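Long-range contact in mandelate racemase/muconate lactonizing enzyme family protein (Roseovarius nubinhibens ISM, PDB 3U4F), which binds magnesium in the barrel of an enolase-superfamily fold and probably acts as a hydro-lyase: residues D164-R178 with A200-Q214. Residues are numbered along the deposited sequence; the frame is centred on the assembly and turned at random.
Sequences DAFKVRAGAEVGRGR and AALLIDANSCYAPAQ. With MG (magnesium ion), chain E; GAI (guanidine), chain F.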
ATOM      1  N   ASP A 164      34.578  -4.543   8.500  1.00 12.12           N
ATOM      2  CA  ASP A 164      34.724  -4.597   9.968  1.00 12.75           C
ATOM      3  C   ASP A 164      33.371  -4.515  10.671  1.00 11.21           C
ATOM      4  O   ASP A 164      33.304  -4.236  11.858  1.00 11.62           O
ATOM      5  CB  ASP A 164      35.660  -3.493  10.471  1.00 12.89           C
ATOM      6  CG  ASP A 164      35.078  -2.086  10.338  1.00 17.16           C
ATOM      7  OD1 ASP A 164      33.932  -1.887   9.859  1.00 20.02           O
ATOM      8  OD2 ASP A 164      35.805  -1.142  10.733  1.00 20.75           O
ATOM      9  N   ALA A 165      32.303  -4.712   9.897  1.00 10.83           N
ATOM     10  CA  ALA A 165      30.918  -4.742  10.390  1.00  9.96           C
ATOM     11  C   ALA A 165      30.147  -5.815   9.623  1.00  9.96           C
ATOM     12  O   ALA A 165      30.340  -5.979   8.409  1.00  9.35           O
ATOM     13  CB  ALA A 165      30.266  -3.380  10.179  1.00 10.35           C
ATOM     14  N   PHE A 166      29.269  -6.533  10.319  1.00  8.99           N
ATOM     15  CA  PHE A 166      28.660  -7.755   9.770  1.00  9.75           C
ATOM     16  C   PHE A 166      27.247  -7.906  10.330  1.00 10.08           C
ATOM     17  O   PHE A 166      27.047  -7.781  11.537  1.00  9.52           O
ATOM     18  CB  PHE A 166      29.469  -9.009  10.148  1.00  9.81           C
ATOM     19  CG  PHE A 166      30.944  -8.911   9.824  1.00 10.56           C
ATOM     20  CD1 PHE A 166      31.435  -9.411   8.631  1.00 11.53           C
ATOM     21  CD2 PHE A 166      31.819  -8.313  10.720  1.00 11.81           C
ATOM     22  CE1 PHE A 166      32.797  -9.310   8.320  1.00 12.27           C
ATOM     23  CE2 PHE A 166      33.169  -8.174  10.419  1.00 13.09           C
ATOM     24  CZ  PHE A 166      33.656  -8.676   9.207  1.00 13.32           C
ATOM     25  N   LYS A 167      26.274  -8.170   9.457  1.00 10.00           N
ATOM     26  CA  LYS A 167      24.897  -8.366   9.925  1.00  8.85           C
ATOM     27  C   LYS A 167      24.414  -9.778   9.609  1.00  9.09           C
ATOM     28  O   LYS A 167      24.565 -10.252   8.470  1.00  8.77           O
ATOM     29  CB  LYS A 167      23.931  -7.308   9.345  1.00  9.52           C
ATOM     30  CG  LYS A 167      22.515  -7.395   9.927  1.00  9.57           C
ATOM     31  CD  LYS A 167      21.659  -6.194   9.554  1.00  8.87           C
ATOM     32  CE  LYS A 167      20.992  -6.404   8.210  1.00  8.76           C
ATOM     33  NZ  LYS A 167      20.208  -5.182   7.899  1.00 10.29           N
ATOM     34  N   VAL A 168      23.830 -10.445  10.611  1.00  8.41           N
ATOM     35  CA  VAL A 168      23.252 -11.778  10.435  1.00  8.90           C
ATOM     36  C   VAL A 168      21.771 -11.748  10.836  1.00  8.61           C
ATOM     37  O   VAL A 168      21.254 -10.704  11.221  1.00  8.26           O
ATOM     38  CB  VAL A 168      24.049 -12.849  11.262  1.00  9.43           C
ATOM     39  CG1 VAL A 168      25.496 -12.842  10.841  1.00  9.79           C
ATOM     40  CG2 VAL A 168      23.910 -12.569  12.723  1.00  8.30           C
ATOM     41  N   ARG A 169      21.076 -12.871  10.711  1.00  8.12           N
ATOM     42  CA  ARG A 169      19.641 -12.910  10.926  1.00  8.22           C
ATOM     43  C   ARG A 169      19.297 -13.602  12.251  1.00  8.79           C
ATOM     44  O   ARG A 169      19.943 -14.574  12.616  1.00  9.04           O
ATOM     45  CB  ARG A 169      18.978 -13.670   9.793  1.00  7.42           C
ATOM     46  CG  ARG A 169      19.290 -13.092   8.409  1.00  6.96           C
ATOM     47  CD  ARG A 169      18.536 -11.758   8.192  1.00  9.30           C
ATOM     48  NE  ARG A 169      19.258 -10.903   7.230  1.00  7.53           N
ATOM     49  CZ  ARG A 169      18.802  -9.738   6.794  1.00  7.29           C
ATOM     50  NH1 ARG A 169      17.585  -9.333   7.158  1.00  6.82           N
ATOM     51  NH2 ARG A 169      19.559  -8.989   5.996  1.00  6.76           N
ATOM     52  N   ALA A 170      18.264 -13.108  12.920  1.00  9.35           N
ATOM     53  CA  ALA A 170      17.662 -13.751  14.104  1.00 10.00           C
ATOM     54  C   ALA A 170      16.250 -14.235  13.782  1.00 10.80           C
ATOM     55  O   ALA A 170      15.592 -13.701  12.891  1.00 10.21           O
ATOM     56  CB  ALA A 170      17.582 -12.765  15.246  1.00  9.90           C
ATOM     57  N   GLY A 171      15.779 -15.242  14.518  1.00 11.09           N
ATOM     58  CA  GLY A 171      14.375 -15.658  14.392  1.00 11.77           C
ATOM     59  C   GLY A 171      14.067 -16.261  13.046  1.00 12.29           C
ATOM     60  O   GLY A 171      14.954 -16.691  12.328  1.00 11.99           O
ATOM     61  N   ALA A 172      12.785 -16.317  12.719  1.00 13.25           N
ATOM     62  CA  ALA A 172      12.347 -16.679  11.379  1.00 13.66           C
ATOM     63  C   ALA A 172      11.695 -15.422  10.802  1.00 14.07           C
ATOM     64  O   ALA A 172      11.145 -14.603  11.551  1.00 13.65           O
ATOM     65  CB  ALA A 172      11.354 -17.842  11.450  1.00 13.76           C
ATOM     66  N   GLU A 173      11.757 -15.256   9.480  1.00 14.35           N
ATOM     67  CA  GLU A 173      11.202 -14.067   8.825  1.00 14.12           C
ATOM     68  C   GLU A 173       9.697 -13.991   9.058  1.00 14.26           C
ATOM     69  O   GLU A 173       8.976 -14.923   8.714  1.00 13.49           O
ATOM     70  CB  GLU A 173      11.483 -14.151   7.325  1.00 15.23           C
ATOM     71  CG  GLU A 173      11.028 -12.933   6.523  1.00 17.82           C
ATOM     72  CD  GLU A 173      11.291 -13.139   5.028  1.00 22.03           C
ATOM     73  OE1 GLU A 173      12.452 -13.369   4.662  1.00 23.50           O
ATOM     74  OE2 GLU A 173      10.334 -13.138   4.232  1.00 24.17           O
ATOM     75  N   VAL A 174       9.235 -12.874   9.627  1.00 13.27           N
ATOM     76  CA  VAL A 174       7.851 -12.698  10.080  1.00 13.82           C
ATOM     77  C   VAL A 174       7.354 -13.987  10.764  1.00 13.79           C
ATOM     78  O   VAL A 174       6.254 -14.495  10.484  1.00 13.40           O
ATOM     79  CB  VAL A 174       6.919 -12.201   8.941  1.00 14.10           C
ATOM     80  CG1 VAL A 174       5.674 -11.573   9.541  1.00 15.44           C
ATOM     81  CG2 VAL A 174       7.671 -11.142   8.079  1.00 14.58           C
ATOM     82  N   GLY A 175       8.199 -14.506  11.651  1.00 12.96           N
ATOM     83  CA  GLY A 175       8.063 -15.874  12.147  1.00 13.66           C
ATOM     84  C   GLY A 175       7.085 -16.061  13.296  1.00 13.95           C
ATOM     85  O   GLY A 175       7.063 -17.134  13.883  1.00 14.59           O
ATOM     86  N   ARG A 176       6.309 -15.031  13.644  1.00 13.81           N
ATOM     87  CA  ARG A 176       5.322 -15.155  14.746  1.00 15.15           C
ATOM     88  C   ARG A 176       5.958 -15.716  16.030  1.00 16.04           C
ATOM     89  O   ARG A 176       5.370 -16.572  16.740  1.00 15.19           O
ATOM     90  CB  ARG A 176       4.145 -16.043  14.316  1.00 15.38           C
ATOM     91  CG  ARG A 176       3.291 -15.433  13.201  1.00 18.72           C
ATOM     92  CD  ARG A 176       2.191 -16.414  12.783  1.00 22.93           C
ATOM     93  NE  ARG A 176       1.364 -15.926  11.671  1.00 25.61           N
ATOM     94  CZ  ARG A 176       0.164 -16.437  11.374  1.00 29.71           C
ATOM     95  NH1 ARG A 176      -0.335 -17.427  12.110  1.00 28.72           N
ATOM     96  NH2 ARG A 176      -0.552 -15.964  10.354  1.00 30.39           N
ATOM     97  N   GLY A 177       7.168 -15.244  16.316  1.00 15.75           N
ATOM     98  CA  GLY A 177       7.827 -15.565  17.571  1.00 17.49           C
ATOM     99  C   GLY A 177       8.615 -16.856  17.554  1.00 17.71           C
ATOM    100  O   GLY A 177       9.250 -17.204  18.556  1.00 17.79           O
ATOM    101  N   ARG A 178       8.578 -17.581  16.435  1.00 17.43           N
ATOM    102  CA  ARG A 178       9.309 -18.841  16.361  1.00 18.49           C
ATOM    103  C   ARG A 178      10.663 -18.608  15.720  1.00 18.04           C
ATOM    104  O   ARG A 178      10.833 -17.673  14.914  1.00 18.21           O
ATOM    105  CB  ARG A 178       8.542 -19.909  15.552  1.00 19.19           C
ATOM    106  CG  ARG A 178       7.187 -20.340  16.137  1.00 24.24           C
ATOM    107  CD  ARG A 178       7.357 -21.043  17.489  1.00 32.28           C
ATOM    108  NE  ARG A 178       6.244 -21.934  17.829  1.00 38.64           N
ATOM    109  CZ  ARG A 178       5.026 -21.543  18.203  1.00 40.16           C
ATOM    110  NH1 ARG A 178       4.718 -20.259  18.268  1.00 42.04           N
ATOM    111  NH2 ARG A 178       4.097 -22.449  18.497  1.00 41.63           N
ATOM    112  N   ALA A 200      35.103  -6.262  15.891  1.00 18.30           N
ATOM    113  CA  ALA A 200      34.078  -6.244  14.821  1.00 17.56           C
ATOM    114  C   ALA A 200      32.759  -5.636  15.322  1.00 17.29           C
ATOM    115  O   ALA A 200      32.326  -5.911  16.456  1.00 16.95           O
ATOM    116  CB  ALA A 200      33.841  -7.664  14.299  1.00 17.81           C
ATOM    117  N   ALA A 201      32.136  -4.781  14.506  1.00 16.13           N
ATOM    118  CA  ALA A 201      30.762  -4.363  14.777  1.00 14.71           C
ATOM    119  C   ALA A 201      29.818  -5.482  14.327  1.00 13.89           C
ATOM    120  O   ALA A 201      29.918  -6.011  13.191  1.00 13.51           O
ATOM    121  CB  ALA A 201      30.437  -3.062  14.072  1.00 14.53           C
ATOM    122  N   LEU A 202      28.920  -5.879  15.225  1.00 12.05           N
ATOM    123  CA  LEU A 202      27.992  -6.949  14.903  1.00 11.42           C
ATOM    124  C   LEU A 202      26.547  -6.447  14.978  1.00 10.09           C
ATOM    125  O   LEU A 202      26.140  -5.827  15.962  1.00 10.52           O
ATOM    126  CB  LEU A 202      28.195  -8.161  15.814  1.00 12.20           C
ATOM    127  CG  LEU A 202      29.566  -8.868  15.759  1.00 13.24           C
ATOM    128  CD1 LEU A 202      29.652  -9.955  16.862  1.00 14.71           C
ATOM    129  CD2 LEU A 202      29.876  -9.460  14.355  1.00 14.09           C
ATOM    130  N   LEU A 203      25.804  -6.723  13.906  1.00  9.21           N
ATOM    131  CA  LEU A 203      24.424  -6.262  13.741  1.00  8.22           C
ATOM    132  C   LEU A 203      23.546  -7.495  13.560  1.00  7.99           C
ATOM    133  O   LEU A 203      24.019  -8.532  13.105  1.00  8.24           O
ATOM    134  CB  LEU A 203      24.310  -5.408  12.458  1.00  7.49           C
ATOM    135  CG  LEU A 203      25.121  -4.135  12.237  1.00  7.78           C
ATOM    136  CD1 LEU A 203      26.595  -4.392  11.919  1.00 11.53           C
ATOM    137  CD2 LEU A 203      24.470  -3.334  11.034  1.00  4.58           C
ATOM    138  N   ILE A 204      22.265  -7.394  13.885  1.00  8.57           N
ATOM    139  CA  ILE A 204      21.373  -8.523  13.644  1.00  7.77           C
ATOM    140  C   ILE A 204      20.037  -7.970  13.202  1.00  7.71           C
ATOM    141  O   ILE A 204      19.687  -6.825  13.523  1.00  7.10           O
ATOM    142  CB  ILE A 204      21.227  -9.450  14.914  1.00  7.94           C
ATOM    143  CG1 ILE A 204      20.727 -10.863  14.539  1.00  8.62           C
ATOM    144  CG2 ILE A 204      20.385  -8.783  15.998  1.00  9.71           C
ATOM    145  CD1 ILE A 204      21.138 -11.943  15.604  1.00  9.90           C
ATOM    146  N   ASP A 205      19.276  -8.792  12.494  1.00  7.18           N
ATOM    147  CA  ASP A 205      18.002  -8.338  11.954  1.00  7.59           C
ATOM    148  C   ASP A 205      17.015  -9.495  12.175  1.00  7.58           C
ATOM    149  O   ASP A 205      17.274 -10.609  11.738  1.00  7.22           O
ATOM    150  CB  ASP A 205      18.205  -8.068  10.464  1.00  8.26           C
ATOM    151  CG  ASP A 205      17.044  -7.314   9.814  1.00 10.47           C
ATOM    152  OD1 ASP A 205      15.906  -7.409  10.301  1.00 11.41           O
ATOM    153  OD2 ASP A 205      17.294  -6.610   8.793  1.00  9.75           O
ATOM    154  N   ALA A 206      15.909  -9.206  12.859  1.00  8.10           N
ATOM    155  CA  ALA A 206      14.894 -10.216  13.219  1.00  7.70           C
ATOM    156  C   ALA A 206      13.729 -10.247  12.245  1.00  7.84           C
ATOM    157  O   ALA A 206      12.792 -11.044  12.386  1.00  8.77           O
ATOM    158  CB  ALA A 206      14.378  -9.956  14.646  1.00  7.68           C
ATOM    159  N   ASN A 207      13.758  -9.353  11.270  1.00  7.73           N
ATOM    160  CA  ASN A 207      12.680  -9.266  10.260  1.00  7.70           C
ATOM    161  C   ASN A 207      11.285  -9.545  10.798  1.00  7.26           C
ATOM    162  O   ASN A 207      10.567 -10.444  10.289  1.00  7.55           O
ATOM    163  CB  ASN A 207      12.989 -10.192   9.086  1.00  7.50           C
ATOM    164  CG  ASN A 207      14.204  -9.739   8.292  1.00  9.35           C
ATOM    165  OD1 ASN A 207      14.119  -8.837   7.432  1.00 11.78           O
ATOM    166  ND2 ASN A 207      15.325 -10.353   8.569  1.00  5.28           N
ATOM    167  N   SER A 208      10.894  -8.775  11.807  1.00  8.07           N
ATOM    168  CA  SER A 208       9.488  -8.751  12.293  1.00  8.20           C
ATOM    169  C   SER A 208       9.032  -9.984  13.042  1.00  9.91           C
ATOM    170  O   SER A 208       7.829 -10.248  13.146  1.00  9.88           O
ATOM    171  CB  SER A 208       8.506  -8.460  11.132  1.00  8.35           C
ATOM    172  OG  SER A 208       8.545  -7.092  10.747  1.00  7.01           O
ATOM    173  N   CYS A 209       9.976 -10.741  13.588  1.00 11.15           N
ATOM    174  CA  CYS A 209       9.652 -12.038  14.195  1.00 11.60           C
ATOM    175  C   CYS A 209       8.959 -11.960  15.553  1.00 11.99           C
ATOM    176  O   CYS A 209       7.977 -12.673  15.792  1.00 12.78           O
ATOM    177  CB  CYS A 209      10.941 -12.838  14.365  1.00 11.23           C
ATOM    178  SG  CYS A 209      10.648 -14.525  14.944  1.00 14.74           S
ATOM    179  N   TYR A 210       9.447 -11.078  16.442  1.00 11.65           N
ATOM    180  CA  TYR A 210       9.191 -11.244  17.876  1.00 11.01           C
ATOM    181  C   TYR A 210       8.082 -10.405  18.504  1.00 11.37           C
ATOM    182  O   TYR A 210       7.857  -9.266  18.112  1.00 11.89           O
ATOM    183  CB  TYR A 210      10.490 -10.989  18.626  1.00 10.30           C
ATOM    184  CG  TYR A 210      11.584 -11.976  18.286  1.00 11.70           C
ATOM    185  CD1 TYR A 210      11.492 -13.308  18.690  1.00 11.21           C
ATOM    186  CD2 TYR A 210      12.715 -11.582  17.564  1.00 12.91           C
ATOM    187  CE1 TYR A 210      12.530 -14.231  18.402  1.00 14.95           C
ATOM    188  CE2 TYR A 210      13.731 -12.476  17.266  1.00 15.21           C
ATOM    189  CZ  TYR A 210      13.641 -13.794  17.690  1.00 14.79           C
ATOM    190  OH  TYR A 210      14.651 -14.674  17.404  1.00 16.54           O
ATOM    191  N   ALA A 211       7.415 -10.945  19.526  1.00 11.05           N
ATOM    192  CA  ALA A 211       6.672 -10.067  20.435  1.00 11.05           C
ATOM    193  C   ALA A 211       7.685  -9.277  21.290  1.00 10.75           C
ATOM    194  O   ALA A 211       8.829  -9.713  21.434  1.00 10.12           O
ATOM    195  CB  ALA A 211       5.744 -10.896  21.333  1.00 11.42           C
ATOM    196  N   PRO A 212       7.273  -8.120  21.863  1.00 10.72           N
ATOM    197  CA  PRO A 212       8.252  -7.276  22.574  1.00 10.49           C
ATOM    198  C   PRO A 212       9.036  -7.986  23.699  1.00 10.95           C
ATOM    199  O   PRO A 212      10.248  -7.827  23.786  1.00 10.30           O
ATOM    200  CB  PRO A 212       7.394  -6.158  23.157  1.00 10.81           C
ATOM    201  CG  PRO A 212       6.160  -6.095  22.268  1.00 11.61           C
ATOM    202  CD  PRO A 212       5.939  -7.485  21.774  1.00 11.92           C
ATOM    203  N   ALA A 213       8.361  -8.787  24.542  1.00 10.41           N
ATOM    204  CA  ALA A 213       9.097  -9.459  25.603  1.00  9.65           C
ATOM    205  C   ALA A 213      10.139 -10.453  25.061  1.00  9.77           C
ATOM    206  O   ALA A 213      11.230 -10.598  25.637  1.00  9.70           O
ATOM    207  CB  ALA A 213       8.139 -10.151  26.592  1.00 10.89           C
ATOM    208  N   GLN A 214       9.820 -11.134  23.962  1.00  9.43           N
ATOM    209  CA  GLN A 214      10.804 -12.029  23.346  1.00  9.66           C
ATOM    210  C   GLN A 214      11.979 -11.232  22.786  1.00  9.51           C
ATOM    211  O   GLN A 214      13.122 -11.692  22.817  1.00  9.02           O
ATOM    212  CB  GLN A 214      10.192 -12.810  22.209  1.00 10.57           C
ATOM    213  CG  GLN A 214       9.134 -13.837  22.620  1.00 10.49           C
ATOM    214  CD  GLN A 214       8.480 -14.440  21.401  1.00 15.57           C
ATOM    215  OE1 GLN A 214       7.979 -13.734  20.525  1.00 11.70           O
ATOM    216  NE2 GLN A 214       8.498 -15.759  21.329  1.00 18.82           N
TER
HETATM  217 MG    MG E 371      16.169  -5.277   7.570  1.00  9.54          MG
HETATM  218  C   GAI F 372      17.596  -6.200   5.638  1.00  9.59           C
HETATM  219  N1  GAI F 372      18.390  -6.666   4.709  1.00  7.01           N
HETATM  220  N2  GAI F 372      16.360  -6.729   5.952  1.00  7.85           N
HETATM  221  N3  GAI F 372      17.940  -5.101   6.331  1.00  7.17           N
HETATM  222  O   HOH W   1       5.925 -12.244  13.145  1.00 14.12           O
HETATM  223  O   HOH W   2      14.570  -5.848   8.602  1.00  9.90           O
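Strands 165-169 and 201-205 are parallel neighbours in the TIM barrel of this enolase-superfamily protein, the two strands of a right-handed beta-alpha-beta unit closed by helix 184-196, and their C-terminal ends carry part of the magnesium site. Backbone bonds alternate along the pair, from Ala201 N to Asp164 O as far as Ala170 N to Asp205 O (2.9 Å). On the face of Phe166 and Val168, which is turned to helix 184-196, CD1 of Ile204 packs 3.7 Å from Ala170 CB.

The other face, with Lys167, Arg169 and Asp205, lines the pocket. Asp205 OD2 binds magnesium at 2.1 Å, alongside Glu231, Glu257, a water and two guanidine nitrogens. Its second oxygen, OD1, takes the backbone N-H of Asn207 on its anti side (3.1 Å), tilted 26° from the carboxylate plane, an Asx turn that fixes the carboxylate's rotation; OD1 also lies 2.7 Å from the metal-bound water. CG of Lys167 points opposite its backbone N (chi1 -174°), running the chain over Leu203 CB before a bend at chi3 brings NZ to a weak salt bridge with Asp205 OD2 (3.4 Å); NZ is also held by Glu231 and Tyr137. Arg169 folds back at chi2 (-73°), which lays one guanidinium face over Asp205 CB and sets NH2 2.9 Å from guanidine N1, while NE is bonded to Ser140 O. Replacing Arg169 with an alanine would probably open that edge of the guanidine pocket and leave Ser140 O without its NE donor.

Farther on, the loops stay joined as Val174 N donates to Asn207 O (2.8 Å). Magnesium, Lys167 and the Asx turn thus fix the Asp205 carboxylate while Arg169 borders the guanidine, consistent with the metal's role, in this superfamily, of stabilising an enolate intermediate.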